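Long-range contacts in MgGH51 (Meripilus giganteus, PDB 6ZPV), which hydrolyses terminal alpha-L-arabinofuranosyl groups, as a fungal GH51 glycosidase that probably trims arabinose from plant cell-wall polysaccharides: residues A381-W386 with Q395-H400; V346-E351 with I377-T382; G422-E427 with I473-S478. One frame throughout, in Å; residues are numbered along the deposited sequence.

Contact 1. Residues A381-W386 with Q395-H400; sequences ATTNAW and QSYDVH. With NAG (2-acetamido-2-deoxy-beta-D-glucopyranose), chain B; NAG (2-acetamido-2-deoxy-beta-D-glucopyranose), chain C.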
loop_
_atom_site.group_PDB
_atom_site.type_symbol
_atom_site.label_atom_id
_atom_site.label_comp_id
_atom_site.label_asym_id
_atom_site.label_seq_id
_atom_site.Cartn_x
_atom_site.Cartn_y
_atom_site.Cartn_z
ATOM N N ALA A 381 -2.686 -20.624 -2.587
ATOM C CA ALA A 381 -3.948 -20.740 -3.311
ATOM C C ALA A 381 -4.959 -19.705 -2.784
ATOM O O ALA A 381 -4.948 -19.369 -1.584
ATOM C CB ALA A 381 -4.463 -22.148 -3.190
ATOM N N THR A 382 -5.890 -19.316 -3.669
ATOM C CA THR A 382 -6.802 -18.236 -3.338
ATOM C C THR A 382 -8.270 -18.628 -3.368
ATOM O O THR A 382 -9.141 -17.794 -3.053
ATOM C CB THR A 382 -6.596 -17.065 -4.319
ATOM O OG1 THR A 382 -7.128 -17.504 -5.564
ATOM C CG2 THR A 382 -5.163 -16.608 -4.405
ATOM N N THR A 383 -8.600 -19.862 -3.766
ATOM C CA THR A 383 -9.940 -20.372 -3.603
ATOM C C THR A 383 -10.241 -20.579 -2.092
ATOM O O THR A 383 -9.321 -20.555 -1.262
ATOM C CB THR A 383 -10.115 -21.671 -4.401
ATOM O OG1 THR A 383 -8.902 -22.442 -4.362
ATOM C CG2 THR A 383 -10.504 -21.378 -5.836
ATOM N N ASN A 384 -11.513 -20.841 -1.802
ATOM C CA ASN A 384 -11.868 -21.211 -0.420
ATOM C C ASN A 384 -11.144 -22.513 -0.080
ATOM O O ASN A 384 -10.990 -23.431 -0.962
ATOM C CB ASN A 384 -13.382 -21.415 -0.298
ATOM C CG ASN A 384 -14.151 -20.146 -0.543
ATOM O OD1 ASN A 384 -13.700 -19.053 -0.204
ATOM N ND2 ASN A 384 -15.348 -20.294 -1.099
ATOM N N ALA A 385 -10.722 -22.650 1.143
ATOM C CA ALA A 385 -9.866 -23.786 1.488
ATOM C C ALA A 385 -10.563 -25.093 1.179
ATOM O O ALA A 385 -11.665 -25.339 1.664
ATOM C CB ALA A 385 -9.477 -23.670 2.939
ATOM N N TRP A 386 -9.907 -25.914 0.373
ATOM C CA TRP A 386 -10.248 -27.329 0.123
ATOM C C TRP A 386 -11.477 -27.554 -0.743
ATOM O O TRP A 386 -11.820 -28.724 -0.980
ATOM C CB TRP A 386 -10.381 -28.117 1.454
ATOM C CG TRP A 386 -9.178 -27.885 2.302
ATOM C CD1 TRP A 386 -9.153 -27.233 3.490
ATOM C CD2 TRP A 386 -7.831 -28.216 2.016
ATOM N NE1 TRP A 386 -7.864 -27.076 3.958
ATOM C CE2 TRP A 386 -7.044 -27.710 3.075
ATOM C CE3 TRP A 386 -7.198 -28.877 0.970
ATOM C CZ2 TRP A 386 -5.668 -27.842 3.089
ATOM C CZ3 TRP A 386 -5.831 -29.023 0.989
ATOM C CH2 TRP A 386 -5.078 -28.501 2.042
ATOM N N GLN A 395 0.237 -25.811 -0.312
ATOM C CA GLN A 395 0.860 -25.706 1.011
ATOM C C GLN A 395 0.254 -24.594 1.846
ATOM O O GLN A 395 0.410 -24.649 3.086
ATOM C CB GLN A 395 2.347 -25.490 0.846
ATOM C CG GLN A 395 3.041 -26.653 0.170
ATOM C CD GLN A 395 4.507 -26.472 0.346
ATOM O OE1 GLN A 395 5.164 -25.745 -0.427
ATOM N NE2 GLN A 395 5.000 -27.116 1.396
ATOM N N SER A 396 -0.374 -23.619 1.233
ATOM C CA SER A 396 -0.989 -22.480 1.933
ATOM C C SER A 396 -2.240 -22.023 1.198
ATOM O O SER A 396 -2.322 -22.127 -0.061
ATOM C CB SER A 396 -0.029 -21.352 2.041
ATOM O OG SER A 396 1.135 -21.620 2.787
ATOM N N TYR A 397 -3.145 -21.433 1.954
ATOM C CA TYR A 397 -4.329 -20.725 1.451
ATOM C C TYR A 397 -4.359 -19.304 2.024
ATOM O O TYR A 397 -3.967 -19.100 3.187
ATOM C CB TYR A 397 -5.629 -21.408 1.881
ATOM C CG TYR A 397 -6.056 -22.557 0.992
ATOM C CD1 TYR A 397 -6.721 -22.292 -0.200
ATOM C CD2 TYR A 397 -5.847 -23.891 1.290
ATOM C CE1 TYR A 397 -7.168 -23.281 -1.040
ATOM C CE2 TYR A 397 -6.277 -24.897 0.445
ATOM C CZ TYR A 397 -6.953 -24.604 -0.732
ATOM O OH TYR A 397 -7.441 -25.603 -1.514
ATOM N N ASP A 398 -4.869 -18.357 1.225
ATOM C CA ASP A 398 -5.145 -16.981 1.598
ATOM C C ASP A 398 -6.636 -16.860 1.916
ATOM O O ASP A 398 -7.483 -17.135 1.038
ATOM C CB ASP A 398 -4.745 -16.004 0.495
ATOM C CG ASP A 398 -4.925 -14.533 0.855
ATOM O OD1 ASP A 398 -5.323 -14.288 2.034
ATOM O OD2 ASP A 398 -4.721 -13.657 -0.025
ATOM N N VAL A 399 -6.951 -16.481 3.152
ATOM C CA VAL A 399 -8.334 -16.291 3.659
ATOM C C VAL A 399 -8.585 -14.810 3.850
ATOM O O VAL A 399 -7.787 -14.110 4.515
ATOM C CB VAL A 399 -8.490 -17.076 4.983
ATOM C CG1 VAL A 399 -9.882 -16.944 5.541
ATOM C CG2 VAL A 399 -8.088 -18.519 4.846
ATOM N N HIS A 400 -9.702 -14.301 3.315
ATOM C CA HIS A 400 -10.104 -12.893 3.461
ATOM C C HIS A 400 -11.411 -12.816 4.232
ATOM O O HIS A 400 -12.314 -13.590 3.942
ATOM C CB HIS A 400 -10.333 -12.232 2.082
ATOM C CG HIS A 400 -9.126 -12.235 1.199
ATOM N ND1 HIS A 400 -9.204 -11.832 -0.124
ATOM C CD2 HIS A 400 -7.839 -12.575 1.427
ATOM C CE1 HIS A 400 -7.996 -11.947 -0.647
ATOM N NE2 HIS A 400 -7.136 -12.392 0.252
HETATM C C1 NAG B . -6.324 -30.845 6.218
HETATM C C2 NAG B . -6.509 -31.506 4.830
HETATM C C3 NAG B . -7.787 -31.134 4.106
HETATM C C4 NAG B . -9.025 -31.123 4.927
HETATM C C5 NAG B . -8.692 -30.395 6.226
HETATM C C6 NAG B . -9.859 -30.479 7.231
HETATM C C7 NAG B . -4.282 -32.098 4.014
HETATM C C8 NAG B . -3.017 -31.634 3.281
HETATM N N2 NAG B . -5.330 -31.310 4.005
HETATM O O3 NAG B . -7.960 -31.928 2.907
HETATM O O4 NAG B . -10.135 -30.415 4.367
HETATM O O5 NAG B . -7.605 -30.961 6.914
HETATM O O6 NAG B . -10.249 -31.840 7.429
HETATM O O7 NAG B . -4.334 -33.219 4.528
HETATM C C1 NAG C . -11.123 -31.170 3.713
HETATM C C2 NAG C . -12.401 -30.347 3.636
HETATM C C3 NAG C . -13.456 -31.092 2.898
HETATM C C4 NAG C . -12.857 -31.427 1.528
HETATM C C5 NAG C . -11.468 -32.082 1.623
HETATM C C6 NAG C . -10.775 -32.302 0.251
HETATM C C7 NAG C . -12.899 -28.767 5.436
HETATM C C8 NAG C . -13.416 -28.632 6.871
HETATM N N2 NAG C . -12.843 -29.994 4.992
HETATM O O3 NAG C . -14.571 -30.209 2.698
HETATM O O4 NAG C . -13.654 -32.415 0.843
HETATM O O5 NAG C . -10.586 -31.302 2.393
HETATM O O6 NAG C . -9.424 -32.835 0.262
HETATM O O7 NAG C . -12.517 -27.782 4.832
HETATM O O HOH W 1 -8.504 -15.783 -1.177
HETATM O O HOH W 2 -9.528 -24.710 -2.965
HETATM O O HOH W 3 -8.805 -19.547 1.230
#
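Tyr397 carries most of this contact, with its ring set into the curve of residues 381-386. Ala385 lies over one face of that ring in a CH-pi contact, its CA 3.6 Å from the ring centroid. The methyl of Ala381 packs against the same ring, CB to CE1 of Tyr397 at 3.6 Å. Trp386 meets Tyr397 edge-to-face: the CE2 edge of the tyrosine points at the indole face, with the planes at 70°. The opposite indole face is covered by C3 of the chain B N-acetylglucosamine. CG of Trp386 stands beside its backbone N (chi1 -51°), which leaves the indole between protein and glycan.

The polar bonds are few. Trp386 N donates to Tyr397 OH at 3.1 Å. Ala381 N bonds Ser396 O, and Asp398 N bonds Ala381 O at 3.0 Å, the latter almost straight on the carbonyl. Trp386 NE1 has its partner outside, Tyr425 OH.

Water extends the network. One molecule accepts from both Thr383 OG1 and Tyr397 OH and donates to Asn384 O. Another donates to Thr383 O and Asp398 O, 2.8 Å from the latter.

The Ala381-Tyr397 bridge is parallel, as expected of neighbouring strands in the (beta/alpha)8 barrel of clan GH-A enzymes such as those of GH51. The loop leaving it supplies Trp386, an aromatic platform under a bound glycan, consistent with an N-linked core.

Contact 2. Residues V346-E351 with I377-T382; sequences VEVGNE and IRFIAT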
loop_
_atom_site.group_PDB
_atom_site.type_symbol
_atom_site.label_atom_id
_atom_site.label_comp_id
_atom_site.label_asym_id
_atom_site.label_seq_id
_atom_site.Cartn_x
_atom_site.Cartn_y
_atom_site.Cartn_z
ATOM N N VAL A 346 4.710 -16.825 -3.153
ATOM C CA VAL A 346 4.032 -16.322 -4.341
ATOM C C VAL A 346 2.564 -16.719 -4.265
ATOM O O VAL A 346 2.261 -17.914 -3.987
ATOM C CB VAL A 346 4.680 -16.783 -5.667
ATOM C CG1 VAL A 346 3.771 -16.543 -6.853
ATOM C CG2 VAL A 346 6.043 -16.134 -5.820
ATOM N N GLU A 347 1.683 -15.746 -4.492
ATOM C CA GLU A 347 0.238 -16.004 -4.464
ATOM C C GLU A 347 -0.280 -16.132 -5.897
ATOM O O GLU A 347 0.041 -15.302 -6.766
ATOM C CB GLU A 347 -0.467 -14.871 -3.685
ATOM C CG GLU A 347 -1.951 -15.109 -3.481
ATOM C CD GLU A 347 -2.565 -14.301 -2.364
ATOM O OE1 GLU A 347 -1.845 -13.525 -1.721
ATOM O OE2 GLU A 347 -3.827 -14.482 -2.145
ATOM N N VAL A 348 -1.081 -17.179 -6.148
ATOM C CA VAL A 348 -1.495 -17.508 -7.524
ATOM C C VAL A 348 -2.885 -16.897 -7.734
ATOM O O VAL A 348 -3.921 -17.498 -7.349
ATOM C CB VAL A 348 -1.429 -19.021 -7.741
ATOM C CG1 VAL A 348 -1.901 -19.390 -9.147
ATOM C CG2 VAL A 348 -0.019 -19.518 -7.476
ATOM N N GLY A 349 -2.931 -15.711 -8.339
ATOM C CA GLY A 349 -4.201 -15.028 -8.572
ATOM C C GLY A 349 -4.636 -14.177 -7.378
ATOM O O GLY A 349 -3.837 -13.904 -6.469
ATOM N N ASN A 350 -5.893 -13.756 -7.438
ATOM C CA ASN A 350 -6.534 -13.036 -6.312
ATOM C C ASN A 350 -7.983 -13.498 -6.274
ATOM O O ASN A 350 -8.716 -13.435 -7.282
ATOM C CB ASN A 350 -6.510 -11.526 -6.498
ATOM C CG ASN A 350 -7.162 -10.816 -5.335
ATOM O OD1 ASN A 350 -6.660 -10.933 -4.209
ATOM N ND2 ASN A 350 -8.290 -10.130 -5.562
ATOM N N GLU A 351 -8.409 -13.955 -5.075
ATOM C CA GLU A 351 -9.854 -14.238 -4.855
ATOM C C GLU A 351 -10.399 -15.112 -5.983
ATOM O O GLU A 351 -11.506 -14.877 -6.496
ATOM C CB GLU A 351 -10.668 -12.976 -4.632
ATOM C CG GLU A 351 -10.271 -12.235 -3.354
ATOM C CD GLU A 351 -11.306 -11.277 -2.822
ATOM O OE1 GLU A 351 -12.141 -10.769 -3.637
ATOM O OE2 GLU A 351 -11.276 -11.018 -1.582
ATOM N N ILE A 377 10.122 -21.924 -3.600
ATOM C CA ILE A 377 9.032 -20.963 -3.327
ATOM C C ILE A 377 7.784 -21.669 -2.814
ATOM O O ILE A 377 7.488 -22.764 -3.264
ATOM C CB ILE A 377 8.727 -20.107 -4.552
ATOM C CG1 ILE A 377 9.932 -19.205 -4.838
ATOM C CG2 ILE A 377 7.450 -19.295 -4.374
ATOM C CD1 ILE A 377 9.723 -18.317 -6.063
ATOM N N ARG A 378 7.112 -21.080 -1.837
ATOM C CA ARG A 378 5.840 -21.607 -1.362
ATOM C C ARG A 378 4.695 -20.887 -2.072
ATOM O O ARG A 378 4.573 -19.664 -1.992
ATOM C CB ARG A 378 5.711 -21.460 0.156
ATOM C CG ARG A 378 4.590 -22.258 0.788
ATOM C CD ARG A 378 4.432 -21.994 2.282
ATOM N NE ARG A 378 3.606 -22.990 2.958
ATOM C CZ ARG A 378 4.037 -23.936 3.769
ATOM N NH1 ARG A 378 5.338 -24.158 3.951
ATOM N NH2 ARG A 378 3.123 -24.756 4.340
ATOM N N PHE A 379 3.857 -21.634 -2.770
ATOM C CA PHE A 379 2.753 -21.085 -3.558
ATOM C C PHE A 379 1.459 -21.095 -2.769
ATOM O O PHE A 379 1.065 -22.120 -2.179
ATOM C CB PHE A 379 2.613 -21.810 -4.904
ATOM C CG PHE A 379 3.795 -21.521 -5.814
ATOM C CD1 PHE A 379 3.807 -20.353 -6.576
ATOM C CD2 PHE A 379 4.916 -22.321 -5.827
ATOM C CE1 PHE A 379 4.906 -20.011 -7.352
ATOM C CE2 PHE A 379 6.026 -21.962 -6.573
ATOM C CZ PHE A 379 6.031 -20.812 -7.324
ATOM N N ILE A 380 0.739 -19.976 -2.799
ATOM C CA ILE A 380 -0.486 -19.771 -1.987
ATOM C C ILE A 380 -1.707 -19.774 -2.908
ATOM O O ILE A 380 -1.770 -18.979 -3.871
ATOM C CB ILE A 380 -0.389 -18.443 -1.218
ATOM C CG1 ILE A 380 0.878 -18.309 -0.388
ATOM C CG2 ILE A 380 -1.623 -18.252 -0.404
ATOM C CD1 ILE A 380 1.218 -16.929 0.036
ATOM N N ALA A 381 -2.686 -20.624 -2.587
ATOM C CA ALA A 381 -3.948 -20.740 -3.311
ATOM C C ALA A 381 -4.959 -19.705 -2.784
ATOM O O ALA A 381 -4.948 -19.369 -1.584
ATOM C CB ALA A 381 -4.463 -22.148 -3.190
ATOM N N THR A 382 -5.890 -19.316 -3.669
ATOM C CA THR A 382 -6.802 -18.236 -3.338
ATOM C C THR A 382 -8.270 -18.628 -3.368
ATOM O O THR A 382 -9.141 -17.794 -3.053
ATOM C CB THR A 382 -6.596 -17.065 -4.319
ATOM O OG1 THR A 382 -7.128 -17.504 -5.564
ATOM C CG2 THR A 382 -5.163 -16.608 -4.405
#
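Val346 overlaps the CD1-CE1 side of the Phe379 ring, with its CB 3.6 Å from CE1 of Phe379. The two side chains lie side by side and point the same way. CG1 of Val346 is anti to the backbone N (chi1 166°) and also rests against this ring. Its other methyl, CG2, meets CG2 of Ile377 at 3.7 Å. Val348 reaches the ring too, CG2 to CD1 of Phe379 at 4.0 Å. Leu370 and Gln371 of helix 359-373 touch Phe379 from outside.

Three backbone bonds join the strands. Val346 N donates to Arg378 O, Ile380 N to Val346 O at 2.8 Å, and Val348 N to Ile380 O. This is the parallel pairing of a beta-alpha-beta unit, with helix 359-373 as the crossover.

Past the strands, the CG2 methyl of Thr382 sits 3.3 Å from Val348 O and 3.4 Å from Glu347 OE2. Its OG1 turns elsewhere, to Asp352. Glu347 is extended, and its OE1 forms a salt bridge with Arg226.

The chemistry is divided. Apolar groups and backbone bonds hold the two strands together. The buried carboxylate of Glu347 has its arginine but also lies close to that of Asp398, which may shift the ionisation of one of the two acids.

Contact 3. Residues G422-E427 with I473-S478; sequences GTTYFE and IVFAAS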
loop_
_atom_site.group_PDB
_atom_site.type_symbol
_atom_site.label_atom_id
_atom_site.label_comp_id
_atom_site.label_asym_id
_atom_site.label_seq_id
_atom_site.Cartn_x
_atom_site.Cartn_y
_atom_site.Cartn_z
ATOM N N GLY A 422 -0.112 -29.831 7.900
ATOM C CA GLY A 422 0.951 -29.300 7.047
ATOM C C GLY A 422 0.565 -28.059 6.266
ATOM O O GLY A 422 1.452 -27.498 5.608
ATOM N N THR A 423 -0.691 -27.718 6.282
ATOM C CA THR A 423 -1.159 -26.538 5.572
ATOM C C THR A 423 -0.970 -25.309 6.455
ATOM O O THR A 423 -1.248 -25.373 7.641
ATOM C CB THR A 423 -2.651 -26.650 5.219
ATOM O OG1 THR A 423 -2.958 -27.949 4.769
ATOM C CG2 THR A 423 -3.031 -25.603 4.202
ATOM N N THR A 424 -0.513 -24.211 5.890
ATOM C CA THR A 424 -0.488 -22.955 6.607
ATOM C C THR A 424 -1.455 -21.967 5.947
ATOM O O THR A 424 -1.786 -22.073 4.775
ATOM C CB THR A 424 0.935 -22.411 6.720
ATOM O OG1 THR A 424 1.451 -22.160 5.420
ATOM C CG2 THR A 424 1.855 -23.288 7.502
ATOM N N TYR A 425 -1.861 -20.980 6.729
ATOM C CA TYR A 425 -2.932 -20.049 6.374
ATOM C C TYR A 425 -2.450 -18.620 6.474
ATOM O O TYR A 425 -1.794 -18.242 7.481
ATOM C CB TYR A 425 -4.174 -20.321 7.212
ATOM C CG TYR A 425 -4.756 -21.691 6.960
ATOM C CD1 TYR A 425 -5.627 -21.916 5.907
ATOM C CD2 TYR A 425 -4.340 -22.820 7.652
ATOM C CE1 TYR A 425 -6.100 -23.177 5.603
ATOM C CE2 TYR A 425 -4.789 -24.113 7.361
ATOM C CZ TYR A 425 -5.687 -24.283 6.318
ATOM O OH TYR A 425 -6.186 -25.511 5.991
ATOM N N PHE A 426 -2.780 -17.852 5.470
ATOM C CA PHE A 426 -2.453 -16.413 5.381
ATOM C C PHE A 426 -3.782 -15.670 5.470
ATOM O O PHE A 426 -4.660 -15.858 4.616
ATOM C CB PHE A 426 -1.845 -16.178 4.001
ATOM C CG PHE A 426 -1.556 -14.758 3.589
ATOM C CD1 PHE A 426 -1.298 -13.786 4.513
ATOM C CD2 PHE A 426 -1.491 -14.420 2.236
ATOM C CE1 PHE A 426 -0.963 -12.492 4.125
ATOM C CE2 PHE A 426 -1.142 -13.136 1.828
ATOM C CZ PHE A 426 -0.862 -12.181 2.793
ATOM N N GLU A 427 -3.989 -14.845 6.509
ATOM C CA GLU A 427 -5.175 -13.998 6.593
ATOM C C GLU A 427 -4.846 -12.716 5.820
ATOM O O GLU A 427 -4.472 -11.689 6.427
ATOM C CB GLU A 427 -5.552 -13.738 8.045
ATOM C CG GLU A 427 -6.985 -13.263 8.184
ATOM C CD GLU A 427 -8.040 -14.344 8.244
ATOM O OE1 GLU A 427 -7.719 -15.536 8.294
ATOM O OE2 GLU A 427 -9.275 -13.964 8.259
ATOM N N ILE A 473 -0.154 -22.744 12.614
ATOM C CA ILE A 473 -0.695 -22.897 11.244
ATOM C C ILE A 473 -0.947 -21.540 10.568
ATOM O O ILE A 473 -0.968 -21.510 9.330
ATOM C CB ILE A 473 -1.937 -23.798 11.199
ATOM C CG1 ILE A 473 -3.142 -23.198 11.913
ATOM C CG2 ILE A 473 -1.577 -25.195 11.636
ATOM C CD1 ILE A 473 -4.459 -23.943 11.669
ATOM N N VAL A 474 -1.229 -20.462 11.288
ATOM C CA VAL A 474 -1.376 -19.127 10.713
ATOM C C VAL A 474 0.010 -18.513 10.594
ATOM O O VAL A 474 0.665 -18.294 11.638
ATOM C CB VAL A 474 -2.309 -18.232 11.540
ATOM C CG1 VAL A 474 -2.364 -16.831 10.896
ATOM C CG2 VAL A 474 -3.693 -18.821 11.685
ATOM N N PHE A 475 0.496 -18.290 9.377
ATOM C CA PHE A 475 1.852 -17.794 9.205
ATOM C C PHE A 475 1.935 -16.299 8.940
ATOM O O PHE A 475 3.035 -15.731 9.066
ATOM C CB PHE A 475 2.651 -18.563 8.136
ATOM C CG PHE A 475 2.362 -18.235 6.708
ATOM C CD1 PHE A 475 1.217 -18.741 6.055
ATOM C CD2 PHE A 475 3.166 -17.378 5.987
ATOM C CE1 PHE A 475 0.965 -18.471 4.725
ATOM C CE2 PHE A 475 2.911 -17.125 4.644
ATOM C CZ PHE A 475 1.796 -17.656 4.028
ATOM N N ALA A 476 0.838 -15.650 8.572
ATOM C CA ALA A 476 0.878 -14.251 8.115
ATOM C C ALA A 476 -0.548 -13.704 8.171
ATOM O O ALA A 476 -1.517 -14.441 7.902
ATOM C CB ALA A 476 1.422 -14.222 6.698
ATOM N N ALA A 477 -0.674 -12.414 8.431
ATOM C CA ALA A 477 -1.969 -11.735 8.551
ATOM C C ALA A 477 -1.777 -10.261 8.250
ATOM O O ALA A 477 -0.867 -9.631 8.802
ATOM C CB ALA A 477 -2.523 -11.944 9.920
ATOM N N SER A 478 -2.692 -9.695 7.445
ATOM C CA SER A 478 -2.650 -8.275 7.084
ATOM C C SER A 478 -4.052 -7.688 6.992
ATOM O O SER A 478 -4.953 -8.238 6.327
ATOM C CB SER A 478 -1.899 -8.085 5.746
ATOM O OG SER A 478 -2.230 -9.052 4.764
#
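Phe426 touches both Phe475 and Ala476. Its CD1 lies 3.5 Å from the methyl CB of Ala476, and its CB is 3.7 Å from CE1 of Phe475. The two phenyl rings are oblique, with planes at 43°. CG of Phe426 is anti to the backbone N (chi1 173°), which carries the ring along the strand past Ala476 to Ser478, whose OG is 3.7 Å from CE1 of Phe426. An alanine in place of Phe426 is likely to open a gap beside Ala476 and leave the Phe475 ring less firmly held.

Thr424 crosses Phe475 at about a right angle, its OG1 3.5 Å from CD1 of the ring. On the other face of the sheet, CB of Glu427 meets CB of Ala477 at 4.0 Å.

Four backbone bonds fix the pairing. Tyr425 N donates to Ile473 O at 2.8 Å, and Phe475 N to Tyr425 O. Further on, Glu427 N donates to Ala476 O, and Ser478 N to Glu427 O. The strands are parallel, within 8°, and a beta bulge shifts the register by one between Tyr425 and Phe426. They are the last two strands of the (beta/alpha)8 barrel.

Outer partners set the polar ends. Thr424 OG1 bonds Ser396, and Glu427 OE1 bonds Tyr415. Beyond them, Phe224 meets the Phe426 ring, and Phe345 meets that of Phe475.

From the N terminus, contact 2 comes first. It closes the loop from strand 345-348 through helix 359-373 to strand 378-381. Contact 1 begins where contact 2 ends, sharing Ala381 and Thr382, and closes a short helix-free loop onto strand 396-403. Contact 3 follows in series and closes a longer excursion, through helix 454-469, between strands 424-432 and 474-479. None of the three lies within another. Strands 396-403 and 424-432 are neighbours, so the contacts tie five consecutive barrel strands together. Further ties link them: Glu351 reaches His400 between contacts 2 and 1, and Val399 N probably bonds Phe426 O between contacts 1 and 3.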